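Local coordinates for BH2331 protein (Bacillus halodurans, PDB 1VL5), which probably transfers methyl groups from S-adenosylmethionine to an acceptor that remains unassigned, at residues V139-P144 / V151-V156; F194-W199 / Q211-F216; E40-A45 / M97-E102; H164-A167 / S171-L174. All blocks are in the same frame, centred on the assembly; numbering follows the deposited sequence. Where two conformers were deposited one is given.

From the N terminus, interaction 3 closes first and makes the longest loop: it brings strand 40-44 together with the loop before strand 104-110, spanning two strands and two helices of the methyltransferase domain. Interactions 1, 4 and 2 then follow in series, each closing before the next opens, so none nests in or crosses another. Interaction 1 folds helix 147-160 back on the end of strand 134-142; interaction 4 ties the next loop to helix 170-180, and Asn154 joins the two directly. Interaction 2 pairs helices 196-202 and 207-218, with Phe216 packed on Tyr155 of interaction 1. Interactions 2 and 3 are farthest apart, about 37 Å between centres.

Interaction 1 (V139-P144 / V151-V156); sequences VDNSAP and VFYNYV
Ala143 and Tyr153 mark the closest backbone approach, with their CA atoms 6.8 Å apart where the chain leaves strand 134-142 and helix 147-160 turns back over it. The contact belongs mostly to the Tyr153 side chain, which runs back along residues 143 to 141, chi1 (172°) swinging CG away from the backbone N. Its OH reaches Asn141 CB at 3.4 Å, near the ring plane and so at the edge. Farther back, Tyr153 CE2 lies obliquely 3.8 Å from Ser142 O. The Asn141 side chain crosses the tyrosine at about a right angle, amide and ring planes 69° apart. A water donates to Asn141 OD1 (3.1 Å) and has a weak, longer link to Tyr153 OH. Putting an alanine at Tyr153 would probably open a gap beside Asn141 and Ser142 and leave that water without its helix-side neighbour. One residue on, Asn154 ND2 packs 3.8 Å from Ala143 CB. The amide is held by Asp150 through ND2 and by His164 NE2 and Ala167 N through OD1. The contact thus seats helix 147-160 against the end of strand 134-142, whose Ser142 hydroxyl hydrogen-bonds Glu243 on the antiparallel neighbour, strand 236-250.

Interaction 2 (F194-W199 / Q211-F216); sequences FIFEDW and QELSDF
Phe196 meets Leu213 and Ser214 where two consecutive helices, 196-202 and 207-218, pack together beside the start of strand 236-250 in a Rossmann-like methyltransferase fold. Ile195 is the N-cap residue at the switch from strand to helix. Phe196 follows directly, and with CG anti to the backbone N (chi1 -178°) its ring projects across to the second helix. Leu213 CG touches the ring edge near its plane, 3.9 Å from CE1. Beside it Phe196 CZ comes to 3.7 Å from Ser214 N, an oblique approach, while CE2 packs 3.9 Å from Ser214 CB. The Ser214 OG hydrogen-bonds the backbone N of Val237 on strand 236-250. Leu213 swings its own CG to the far side from N (chi1 177°), and its CD2 lies between the two aromatic side chains, touching both Phe196 and Trp199. The same indole makes a cation-pi contact with Arg160 and meets Phe240 edge-to-face. Glu197 adds salt bridges to Lys210 and Arg236. On the outer side of helix 207-218, Gln211 NE2 donates one turn along to Asp215 OD1. The packing between the helices finishes with Trp199 CZ3, 4.2 Å from Leu213 CD2.

Interaction 3 (E40-A45 / M97-E102); sequences EVLDVA and MPFTDE. Unlike the reference sequence in segment 97-102: Met97 (reference Leu).
Leu42 turns its two methyls to Met97 and Phe99, against the first strand of a Rossmann-like methyltransferase domain. Strand 40-44 runs in parallel between strands 61-66 and 104-110 and leads into a glycine-rich turn, which in relatives of this fold lies against the S-adenosylmethionine. The loop 97-102 passes over one side of the sheet without strand pairing to it, and the contact is purely apolar.

A chi1 of 171° carries the Leu42 branches past the carbonyl carbon, opposite the backbone N. CD1 comes obliquely onto the Phe99 ring, 3.6 Å from CE2, while CD2 is 3.6 Å from Met97 SE and also lies near the Phe99 ring. Both the Phe99 and the Met97 side chains cross the leucine obliquely. Met97, modelled as selenomethionine where the reference sequence has leucine, bends at its last torsion (chi3 -92°). The selenium also reaches Val44, and the two side chains cross at about a right angle. Two conformers were deposited for this residue, so its finer geometry is less certain.

Pro98 is the centre of an inverse gamma turn, and Met97 and Phe99 on either side of it both point toward strand 40-44. The proline CD lies 3.9 Å above one face of the Phe99 ring, toward the rim. Phe65 and Phe104 meet that ring edge-to-face, and Val129 of helix 119-129 touches both Leu42 and Phe99. At the far end of the contact Val44 CG2 stops 4.1 Å from Met97 SE.

Interaction 4 (H164-A167 / S171-L174); sequences HHRA and SDWL
Arg166 reaches Asp172 with an almost fully stretched side chain: CG is anti to the backbone N (chi1 177°), and the next two torsions keep the chain straight as far as NE. Asp172 does its part from the first turn of helix 170-180, where CG stands anti to the carbonyl carbon and its carboxylate faces the loop. The result is a single-pronged salt bridge, with NH2 of Arg166 donating to Asp172 OD2 at 3.1 Å and an N-H...O angle of 161°. The oxygen sits close to the guanidinium plane, at its edge, and is met nearly head-on along its C-O bond. Because the two planar groups are turned 63° against each other, the carboxylate does not pair flat with the guanidinium. OD2 has a second donor, the backbone N of Lys169 just ahead of the helix, which probably helps fix the carboxylate and favour its charged form. NH1 of Arg166 meets Asp150 in another salt bridge. Replacing Arg166 with a leucine would probably leave the carboxylates of Asp172 and Asp150 without their shared positive mate. The arginine thus links helix 147-160, where it also touches Asn154, to the start of helix 170-180, whose Trp173 packs on strand 236-250.

Interaction 1 (V139-P144 / V151-V156)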
loop_
_atom_site.group_PDB
_atom_site.type_symbol
_atom_site.label_atom_id
_atom_site.label_comp_id
_atom_site.label_asym_id
_atom_site.label_seq_id
_atom_site.Cartn_x
_atom_site.Cartn_y
_atom_site.Cartn_z
ATOM N N VAL A 139 -1.229 -0.215 -4.636
ATOM C CA VAL A 139 -2.172 0.536 -3.825
ATOM C C VAL A 139 -1.410 1.034 -2.600
ATOM O O VAL A 139 -0.676 0.264 -1.961
ATOM C CB VAL A 139 -3.386 -0.307 -3.359
ATOM C CG1 VAL A 139 -4.200 0.470 -2.310
ATOM C CG2 VAL A 139 -4.286 -0.646 -4.510
ATOM N N ASP A 140 -1.507 2.336 -2.344
ATOM C CA ASP A 140 -0.880 2.931 -1.200
ATOM C C ASP A 140 -1.465 4.295 -0.924
ATOM O O ASP A 140 -2.087 4.917 -1.771
ATOM C CB ASP A 140 0.644 3.066 -1.429
ATOM C CG ASP A 140 1.462 2.930 -0.120
ATOM O OD1 ASP A 140 0.898 2.509 0.908
ATOM O OD2 ASP A 140 2.652 3.289 -0.145
ATOM N N ASN A 141 -1.143 4.803 0.255
ATOM C CA ASN A 141 -1.408 6.203 0.598
ATOM C C ASN A 141 -0.430 7.058 -0.112
ATOM O O ASN A 141 0.699 6.635 -0.365
ATOM C CB ASN A 141 -1.241 6.438 2.076
ATOM C CG ASN A 141 -1.983 5.422 2.880
ATOM O OD1 ASN A 141 -3.212 5.281 2.757
ATOM N ND2 ASN A 141 -1.229 4.657 3.681
ATOM N N SER A 142 -0.890 8.268 -0.440
ATOM C CA SER A 142 -0.156 9.196 -1.280
ATOM C C SER A 142 -0.067 10.549 -0.624
ATOM O O SER A 142 -0.901 10.905 0.141
ATOM C CB SER A 142 -0.770 9.275 -2.690
ATOM O OG SER A 142 -2.165 9.464 -2.643
ATOM N N ALA A 143 1.007 11.275 -0.928
ATOM C CA ALA A 143 1.244 12.617 -0.427
ATOM C C ALA A 143 0.859 13.659 -1.475
ATOM O O ALA A 143 0.965 13.383 -2.668
ATOM C CB ALA A 143 2.745 12.763 -0.080
ATOM N N PRO A 144 0.381 14.826 -1.029
ATOM C CA PRO A 144 0.130 15.960 -1.921
ATOM C C PRO A 144 1.351 16.357 -2.732
ATOM O O PRO A 144 2.523 16.173 -2.331
ATOM C CB PRO A 144 -0.223 17.093 -0.952
ATOM C CG PRO A 144 -0.787 16.434 0.193
ATOM C CD PRO A 144 -0.037 15.133 0.342
ATOM N N VAL A 151 5.253 17.010 3.385
ATOM C CA VAL A 151 6.117 16.843 4.520
ATOM C C VAL A 151 5.300 16.662 5.829
ATOM O O VAL A 151 5.624 15.801 6.687
ATOM C CB VAL A 151 7.139 17.983 4.581
ATOM C CG1 VAL A 151 8.048 17.883 5.814
ATOM C CG2 VAL A 151 8.052 17.932 3.327
ATOM N N PHE A 152 4.225 17.420 5.948
ATOM C CA PHE A 152 3.396 17.410 7.125
ATOM C C PHE A 152 2.661 16.095 7.264
ATOM O O PHE A 152 2.633 15.515 8.351
ATOM C CB PHE A 152 2.401 18.595 7.033
ATOM C CG PHE A 152 1.354 18.598 8.107
ATOM C CD1 PHE A 152 1.628 19.070 9.380
ATOM C CD2 PHE A 152 0.101 18.126 7.856
ATOM C CE1 PHE A 152 0.661 19.057 10.342
ATOM C CE2 PHE A 152 -0.833 18.104 8.824
ATOM C CZ PHE A 152 -0.565 18.574 10.063
ATOM N N TYR A 153 2.064 15.642 6.153
ATOM C CA TYR A 153 1.300 14.402 6.099
ATOM C C TYR A 153 2.231 13.277 6.500
ATOM O O TYR A 153 1.909 12.480 7.351
ATOM C CB TYR A 153 0.714 14.149 4.682
ATOM C CG TYR A 153 0.103 12.788 4.567
ATOM C CD1 TYR A 153 -1.062 12.483 5.247
ATOM C CD2 TYR A 153 0.721 11.763 3.819
ATOM C CE1 TYR A 153 -1.628 11.182 5.186
ATOM C CE2 TYR A 153 0.155 10.434 3.786
ATOM C CZ TYR A 153 -1.001 10.173 4.466
ATOM O OH TYR A 153 -1.574 8.891 4.446
ATOM N N ASN A 154 3.416 13.241 5.906
ATOM C CA ASN A 154 4.346 12.191 6.189
ATOM C C ASN A 154 4.887 12.256 7.647
ATOM O O ASN A 154 5.074 11.212 8.287
ATOM C CB ASN A 154 5.488 12.213 5.176
ATOM C CG ASN A 154 5.180 11.385 3.964
ATOM O OD1 ASN A 154 5.005 10.175 4.085
ATOM N ND2 ASN A 154 5.035 12.028 2.798
ATOM N N TYR A 155 5.153 13.461 8.152
ATOM C CA TYR A 155 5.611 13.604 9.559
ATOM C C TYR A 155 4.569 13.005 10.524
ATOM O O TYR A 155 4.868 12.216 11.433
ATOM C CB TYR A 155 5.876 15.077 9.908
ATOM C CG TYR A 155 6.177 15.287 11.379
ATOM C CD1 TYR A 155 7.471 15.234 11.859
ATOM C CD2 TYR A 155 5.143 15.508 12.289
ATOM C CE1 TYR A 155 7.730 15.401 13.241
ATOM C CE2 TYR A 155 5.386 15.671 13.653
ATOM C CZ TYR A 155 6.670 15.614 14.142
ATOM O OH TYR A 155 6.857 15.803 15.541
ATOM N N VAL A 156 3.319 13.331 10.274
ATOM C CA VAL A 156 2.205 12.799 11.051
ATOM C C VAL A 156 2.068 11.272 10.978
ATOM O O VAL A 156 1.831 10.587 12.001
ATOM C CB VAL A 156 0.902 13.512 10.605
ATOM C CG1 VAL A 156 -0.291 12.877 11.217
ATOM C CG2 VAL A 156 0.982 15.052 10.985
HETATM O O HOH W 1 -4.565 8.038 3.033
#

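Interaction 2 (F194-W199 / Q211-F216)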
loop_
_atom_site.group_PDB
_atom_site.type_symbol
_atom_site.label_atom_id
_atom_site.label_comp_id
_atom_site.label_asym_id
_atom_site.label_seq_id
_atom_site.Cartn_x
_atom_site.Cartn_y
_atom_site.Cartn_z
ATOM N N PHE A 194 -10.054 9.470 8.469
ATOM C CA PHE A 194 -9.511 8.740 9.603
ATOM C C PHE A 194 -10.036 9.320 10.891
ATOM O O PHE A 194 -10.028 10.520 11.071
ATOM C CB PHE A 194 -7.992 8.838 9.560
ATOM C CG PHE A 194 -7.423 8.196 8.352
ATOM C CD1 PHE A 194 -7.283 6.816 8.297
ATOM C CD2 PHE A 194 -7.106 8.948 7.239
ATOM C CE1 PHE A 194 -6.781 6.199 7.151
ATOM C CE2 PHE A 194 -6.589 8.351 6.100
ATOM C CZ PHE A 194 -6.425 6.979 6.056
ATOM N N ILE A 195 -10.507 8.442 11.773
ATOM C CA ILE A 195 -10.898 8.780 13.114
ATOM C C ILE A 195 -9.619 8.724 13.980
ATOM O O ILE A 195 -9.066 7.677 14.190
ATOM C CB ILE A 195 -11.978 7.820 13.625
ATOM C CG1 ILE A 195 -13.165 7.786 12.675
ATOM C CG2 ILE A 195 -12.434 8.218 14.979
ATOM C CD1 ILE A 195 -13.785 9.128 12.411
ATOM N N PHE A 196 -9.140 9.875 14.437
ATOM C CA PHE A 196 -7.816 9.989 15.031
ATOM C C PHE A 196 -7.524 9.030 16.129
ATOM O O PHE A 196 -6.451 8.451 16.176
ATOM C CB PHE A 196 -7.605 11.408 15.549
ATOM C CG PHE A 196 -6.230 11.662 16.149
ATOM C CD1 PHE A 196 -5.156 11.990 15.344
ATOM C CD2 PHE A 196 -6.061 11.670 17.503
ATOM C CE1 PHE A 196 -3.910 12.253 15.891
ATOM C CE2 PHE A 196 -4.790 11.931 18.077
ATOM C CZ PHE A 196 -3.736 12.245 17.251
ATOM N N GLU A 197 -8.488 8.816 17.014
ATOM C CA GLU A 197 -8.294 7.939 18.169
ATOM C C GLU A 197 -8.163 6.497 17.746
ATOM O O GLU A 197 -7.314 5.768 18.259
ATOM C CB GLU A 197 -9.448 8.092 19.193
ATOM C CG GLU A 197 -9.037 7.775 20.621
ATOM C CD GLU A 197 -7.999 8.758 21.201
ATOM O OE1 GLU A 197 -7.877 9.934 20.721
ATOM O OE2 GLU A 197 -7.337 8.342 22.173
ATOM N N ASP A 198 -9.011 6.089 16.821
ATOM C CA ASP A 198 -9.034 4.707 16.324
ATOM C C ASP A 198 -7.766 4.398 15.525
ATOM O O ASP A 198 -7.184 3.335 15.659
ATOM C CB ASP A 198 -10.254 4.480 15.406
ATOM C CG ASP A 198 -11.605 4.674 16.120
ATOM O OD1 ASP A 198 -11.673 4.633 17.361
ATOM O OD2 ASP A 198 -12.625 4.850 15.412
ATOM N N TRP A 199 -7.410 5.324 14.647
ATOM C CA TRP A 199 -6.218 5.268 13.812
ATOM C C TRP A 199 -4.988 5.130 14.672
ATOM O O TRP A 199 -4.126 4.332 14.384
ATOM C CB TRP A 199 -6.178 6.540 12.968
ATOM C CG TRP A 199 -5.005 6.743 12.078
ATOM C CD1 TRP A 199 -4.695 6.054 10.935
ATOM C CD2 TRP A 199 -4.010 7.751 12.215
ATOM N NE1 TRP A 199 -3.572 6.564 10.367
ATOM C CE2 TRP A 199 -3.111 7.595 11.133
ATOM C CE3 TRP A 199 -3.775 8.755 13.157
ATOM C CZ2 TRP A 199 -2.020 8.426 10.947
ATOM C CZ3 TRP A 199 -2.679 9.569 12.994
ATOM C CH2 TRP A 199 -1.802 9.389 11.891
ATOM N N GLN A 211 -1.696 12.609 22.682
ATOM C CA GLN A 211 -1.925 13.997 23.061
ATOM C C GLN A 211 -0.920 14.912 22.347
ATOM O O GLN A 211 -1.232 16.033 21.916
ATOM C CB GLN A 211 -1.727 14.164 24.577
ATOM C CG GLN A 211 -2.057 15.567 25.082
ATOM C CD GLN A 211 -3.537 15.839 24.905
ATOM O OE1 GLN A 211 -4.371 15.140 25.489
ATOM N NE2 GLN A 211 -3.877 16.839 24.103
ATOM N N GLU A 212 0.317 14.437 22.267
ATOM C CA GLU A 212 1.387 15.229 21.685
ATOM C C GLU A 212 1.079 15.432 20.194
ATOM O O GLU A 212 1.174 16.524 19.668
ATOM C CB GLU A 212 2.719 14.494 21.846
ATOM C CG GLU A 212 3.862 15.264 21.230
ATOM C CD GLU A 212 5.133 14.453 21.168
ATOM O OE1 GLU A 212 5.097 13.378 20.539
ATOM O OE2 GLU A 212 6.147 14.877 21.753
ATOM N N LEU A 213 0.686 14.362 19.535
ATOM C CA LEU A 213 0.449 14.425 18.095
ATOM C C LEU A 213 -0.781 15.308 17.782
ATOM O O LEU A 213 -0.764 16.118 16.867
ATOM C CB LEU A 213 0.274 13.017 17.546
ATOM C CG LEU A 213 -0.060 12.874 16.055
ATOM C CD1 LEU A 213 0.910 13.667 15.177
ATOM C CD2 LEU A 213 -0.007 11.404 15.676
ATOM N N SER A 214 -1.842 15.158 18.560
ATOM C CA SER A 214 -3.029 16.011 18.406
ATOM C C SER A 214 -2.652 17.515 18.619
ATOM O O SER A 214 -3.001 18.375 17.830
ATOM C CB SER A 214 -4.097 15.543 19.379
ATOM O OG SER A 214 -5.190 16.433 19.435
ATOM N N ASP A 215 -1.927 17.783 19.688
ATOM C CA ASP A 215 -1.455 19.129 20.003
ATOM C C ASP A 215 -0.650 19.699 18.845
ATOM O O ASP A 215 -0.876 20.856 18.436
ATOM C CB ASP A 215 -0.599 19.131 21.293
ATOM C CG ASP A 215 -1.424 19.030 22.548
ATOM O OD1 ASP A 215 -2.653 19.255 22.463
ATOM O OD2 ASP A 215 -0.839 18.730 23.631
ATOM N N PHE A 216 0.235 18.878 18.265
ATOM C CA PHE A 216 1.029 19.317 17.114
ATOM C C PHE A 216 0.165 19.662 15.863
ATOM O O PHE A 216 0.382 20.662 15.145
ATOM C CB PHE A 216 2.069 18.216 16.768
ATOM C CG PHE A 216 2.759 18.415 15.429
ATOM C CD1 PHE A 216 3.882 19.225 15.324
ATOM C CD2 PHE A 216 2.267 17.811 14.274
ATOM C CE1 PHE A 216 4.504 19.438 14.065
ATOM C CE2 PHE A 216 2.880 18.005 13.046
ATOM C CZ PHE A 216 4.013 18.823 12.951
#

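Interaction 3 (E40-A45 / M97-E102)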
loop_
_atom_site.group_PDB
_atom_site.type_symbol
_atom_site.label_atom_id
_atom_site.label_comp_id
_atom_site.label_asym_id
_atom_site.label_seq_id
_atom_site.Cartn_x
_atom_site.Cartn_y
_atom_site.Cartn_z
ATOM N N GLU A 40 -0.620 -16.388 -12.670
ATOM C CA GLU A 40 0.203 -16.550 -11.515
ATOM C C GLU A 40 0.531 -15.156 -10.950
ATOM O O GLU A 40 1.087 -14.309 -11.641
ATOM C CB GLU A 40 1.461 -17.288 -11.868
ATOM C CG GLU A 40 2.232 -17.701 -10.611
ATOM C CD GLU A 40 3.105 -18.885 -10.875
ATOM O OE1 GLU A 40 2.634 -19.788 -11.629
ATOM O OE2 GLU A 40 4.236 -18.884 -10.342
ATOM N N VAL A 41 0.159 -14.963 -9.683
ATOM C CA VAL A 41 0.162 -13.688 -9.005
ATOM C C VAL A 41 1.191 -13.709 -7.883
ATOM O O VAL A 41 1.234 -14.657 -7.126
ATOM C CB VAL A 41 -1.195 -13.416 -8.412
ATOM C CG1 VAL A 41 -1.234 -12.029 -7.664
ATOM C CG2 VAL A 41 -2.275 -13.485 -9.464
ATOM N N LEU A 42 2.017 -12.652 -7.784
ATOM C CA LEU A 42 2.859 -12.434 -6.647
ATOM C C LEU A 42 2.307 -11.275 -5.807
ATOM O O LEU A 42 2.220 -10.116 -6.279
ATOM C CB LEU A 42 4.280 -12.098 -7.133
ATOM C CG LEU A 42 5.304 -11.633 -6.120
ATOM C CD1 LEU A 42 5.609 -12.799 -5.281
ATOM C CD2 LEU A 42 6.577 -11.038 -6.761
ATOM N N ASP A 43 1.943 -11.580 -4.561
ATOM C CA ASP A 43 1.445 -10.586 -3.600
ATOM C C ASP A 43 2.583 -10.141 -2.701
ATOM O O ASP A 43 3.002 -10.879 -1.817
ATOM C CB ASP A 43 0.268 -11.169 -2.802
ATOM C CG ASP A 43 -0.402 -10.139 -1.863
ATOM O OD1 ASP A 43 -0.335 -8.886 -2.118
ATOM O OD2 ASP A 43 -0.996 -10.593 -0.856
ATOM N N VAL A 44 3.171 -8.990 -3.046
ATOM C CA VAL A 44 4.345 -8.449 -2.378
ATOM C C VAL A 44 3.954 -7.793 -1.044
ATOM O O VAL A 44 3.040 -6.948 -0.998
ATOM C CB VAL A 44 5.125 -7.459 -3.305
ATOM C CG1 VAL A 44 6.325 -6.865 -2.610
ATOM C CG2 VAL A 44 5.560 -8.145 -4.571
ATOM N N ALA A 45 4.669 -8.191 0.027
ATOM C CA ALA A 45 4.431 -7.729 1.395
ATOM C C ALA A 45 3.012 -8.096 1.774
ATOM O O ALA A 45 2.151 -7.265 2.059
ATOM C CB ALA A 45 4.665 -6.224 1.486
HETATM N N MSE A 97 14.108 -9.610 -5.004
HETATM C CA MSE A 97 13.182 -10.727 -4.962
HETATM C C MSE A 97 13.726 -11.978 -5.603
HETATM O O MSE A 97 14.211 -11.945 -6.720
HETATM C CB MSE A 97 11.877 -10.341 -5.624
HETATM C CG MSE A 97 11.201 -9.253 -4.874
HETATM SE SE MSE A 97 9.394 -9.178 -5.409
HETATM C CE MSE A 97 9.533 -7.841 -6.869
ATOM N N PRO A 98 13.587 -13.106 -4.909
ATOM C CA PRO A 98 14.249 -14.321 -5.285
ATOM C C PRO A 98 13.440 -15.153 -6.271
ATOM O O PRO A 98 13.202 -16.368 -6.060
ATOM C CB PRO A 98 14.383 -15.009 -3.940
ATOM C CG PRO A 98 13.023 -14.732 -3.341
ATOM C CD PRO A 98 12.754 -13.296 -3.712
ATOM N N PHE A 99 13.019 -14.514 -7.346
ATOM C CA PHE A 99 12.235 -15.167 -8.348
ATOM C C PHE A 99 12.929 -14.924 -9.648
ATOM O O PHE A 99 13.708 -13.992 -9.769
ATOM C CB PHE A 99 10.803 -14.632 -8.404
ATOM C CG PHE A 99 10.084 -14.734 -7.103
ATOM C CD1 PHE A 99 9.754 -15.956 -6.586
ATOM C CD2 PHE A 99 9.763 -13.588 -6.379
ATOM C CE1 PHE A 99 9.112 -16.060 -5.353
ATOM C CE2 PHE A 99 9.121 -13.677 -5.143
ATOM C CZ PHE A 99 8.789 -14.899 -4.637
ATOM N N THR A 100 12.616 -15.766 -10.614
ATOM C CA THR A 100 13.196 -15.679 -11.934
ATOM C C THR A 100 12.495 -14.596 -12.712
ATOM O O THR A 100 11.391 -14.171 -12.360
ATOM C CB THR A 100 13.147 -17.001 -12.685
ATOM O OG1 THR A 100 11.830 -17.549 -12.596
ATOM C CG2 THR A 100 14.169 -17.976 -12.108
ATOM N N ASP A 101 13.186 -14.125 -13.742
ATOM C CA ASP A 101 12.662 -13.152 -14.657
ATOM C C ASP A 101 11.411 -13.719 -15.290
ATOM O O ASP A 101 11.352 -14.913 -15.561
ATOM C CB ASP A 101 13.645 -12.895 -15.789
ATOM C CG ASP A 101 14.891 -12.130 -15.375
ATOM O OD1 ASP A 101 15.193 -11.968 -14.191
ATOM O OD2 ASP A 101 15.596 -11.700 -16.298
ATOM N N GLU A 102 10.433 -12.861 -15.557
ATOM C CA GLU A 102 9.261 -13.223 -16.387
ATOM C C GLU A 102 8.542 -14.405 -15.851
ATOM O O GLU A 102 8.122 -15.271 -16.612
ATOM C CB GLU A 102 9.678 -13.488 -17.840
ATOM C CG GLU A 102 10.094 -12.202 -18.521
ATOM C CD GLU A 102 10.583 -12.396 -19.938
ATOM O OE1 GLU A 102 10.238 -13.414 -20.566
ATOM O OE2 GLU A 102 11.306 -11.514 -20.414
#

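Interaction 4 (H164-A167 / S171-L174)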
loop_
_atom_site.group_PDB
_atom_site.type_symbol
_atom_site.label_atom_id
_atom_site.label_comp_id
_atom_site.label_asym_id
_atom_site.label_seq_id
_atom_site.Cartn_x
_atom_site.Cartn_y
_atom_site.Cartn_z
ATOM N N HIS A 164 6.857 3.689 9.442
ATOM C CA HIS A 164 6.514 4.395 8.222
ATOM C C HIS A 164 7.781 4.994 7.612
ATOM O O HIS A 164 8.533 5.700 8.299
ATOM C CB HIS A 164 5.523 5.506 8.537
ATOM C CG HIS A 164 5.184 6.392 7.377
ATOM N ND1 HIS A 164 4.169 6.105 6.506
ATOM C CD2 HIS A 164 5.730 7.556 6.945
ATOM C CE1 HIS A 164 4.061 7.079 5.623
ATOM N NE2 HIS A 164 5.001 7.970 5.859
ATOM N N HIS A 165 8.037 4.720 6.335
ATOM C CA HIS A 165 9.091 5.447 5.642
ATOM C C HIS A 165 8.562 6.677 4.906
ATOM O O HIS A 165 8.842 7.833 5.276
ATOM C CB HIS A 165 9.858 4.533 4.698
ATOM C CG HIS A 165 10.934 5.251 3.930
ATOM N ND1 HIS A 165 11.757 6.185 4.519
ATOM C CD2 HIS A 165 11.311 5.188 2.632
ATOM C CE1 HIS A 165 12.584 6.673 3.614
ATOM N NE2 HIS A 165 12.346 6.077 2.462
ATOM N N ARG A 166 7.789 6.450 3.850
ATOM C CA ARG A 166 7.301 7.575 3.055
ATOM C C ARG A 166 6.127 7.198 2.206
ATOM O O ARG A 166 6.124 6.153 1.563
ATOM C CB ARG A 166 8.404 8.153 2.164
ATOM C CG ARG A 166 7.934 9.265 1.287
ATOM C CD ARG A 166 9.076 10.053 0.619
ATOM N NE ARG A 166 8.556 10.927 -0.440
ATOM C CZ ARG A 166 7.834 12.034 -0.223
ATOM N NH1 ARG A 166 7.533 12.403 0.997
ATOM N NH2 ARG A 166 7.374 12.755 -1.238
ATOM N N ALA A 167 5.103 8.028 2.287
ATOM C CA ALA A 167 4.011 8.071 1.328
ATOM C C ALA A 167 4.424 9.062 0.255
ATOM O O ALA A 167 4.588 10.238 0.528
ATOM C CB ALA A 167 2.718 8.513 2.016
ATOM N N SER A 171 3.184 12.089 -8.399
ATOM C CA SER A 171 4.230 12.368 -9.386
ATOM C C SER A 171 5.486 11.540 -9.156
ATOM O O SER A 171 6.167 11.189 -10.119
ATOM C CB SER A 171 4.611 13.851 -9.380
ATOM O OG SER A 171 4.957 14.245 -8.058
ATOM N N ASP A 172 5.774 11.216 -7.896
ATOM C CA ASP A 172 6.934 10.398 -7.546
ATOM C C ASP A 172 6.709 9.009 -8.101
ATOM O O ASP A 172 7.623 8.411 -8.652
ATOM C CB ASP A 172 7.133 10.268 -6.033
ATOM C CG ASP A 172 7.603 11.557 -5.336
ATOM O OD1 ASP A 172 8.270 12.402 -5.963
ATOM O OD2 ASP A 172 7.288 11.685 -4.118
ATOM N N TRP A 173 5.511 8.463 -7.925
ATOM C CA TRP A 173 5.188 7.142 -8.466
ATOM C C TRP A 173 5.208 7.103 -10.004
ATOM O O TRP A 173 5.640 6.130 -10.582
ATOM C CB TRP A 173 3.818 6.619 -7.976
ATOM C CG TRP A 173 3.876 6.119 -6.616
ATOM C CD1 TRP A 173 3.254 6.642 -5.520
ATOM C CD2 TRP A 173 4.623 5.000 -6.161
ATOM N NE1 TRP A 173 3.569 5.901 -4.412
ATOM C CE2 TRP A 173 4.406 4.888 -4.779
ATOM C CE3 TRP A 173 5.441 4.055 -6.798
ATOM C CZ2 TRP A 173 4.999 3.909 -4.013
ATOM C CZ3 TRP A 173 6.013 3.065 -6.042
ATOM C CH2 TRP A 173 5.780 2.989 -4.657
ATOM N N LEU A 174 4.690 8.129 -10.661
ATOM C CA LEU A 174 4.761 8.205 -12.100
ATOM C C LEU A 174 6.185 8.145 -12.618
ATOM O O LEU A 174 6.465 7.443 -13.611
ATOM C CB LEU A 174 4.146 9.500 -12.629
ATOM C CG LEU A 174 2.660 9.801 -12.431
ATOM C CD1 LEU A 174 2.367 11.176 -13.033
ATOM C CD2 LEU A 174 1.794 8.748 -13.027
#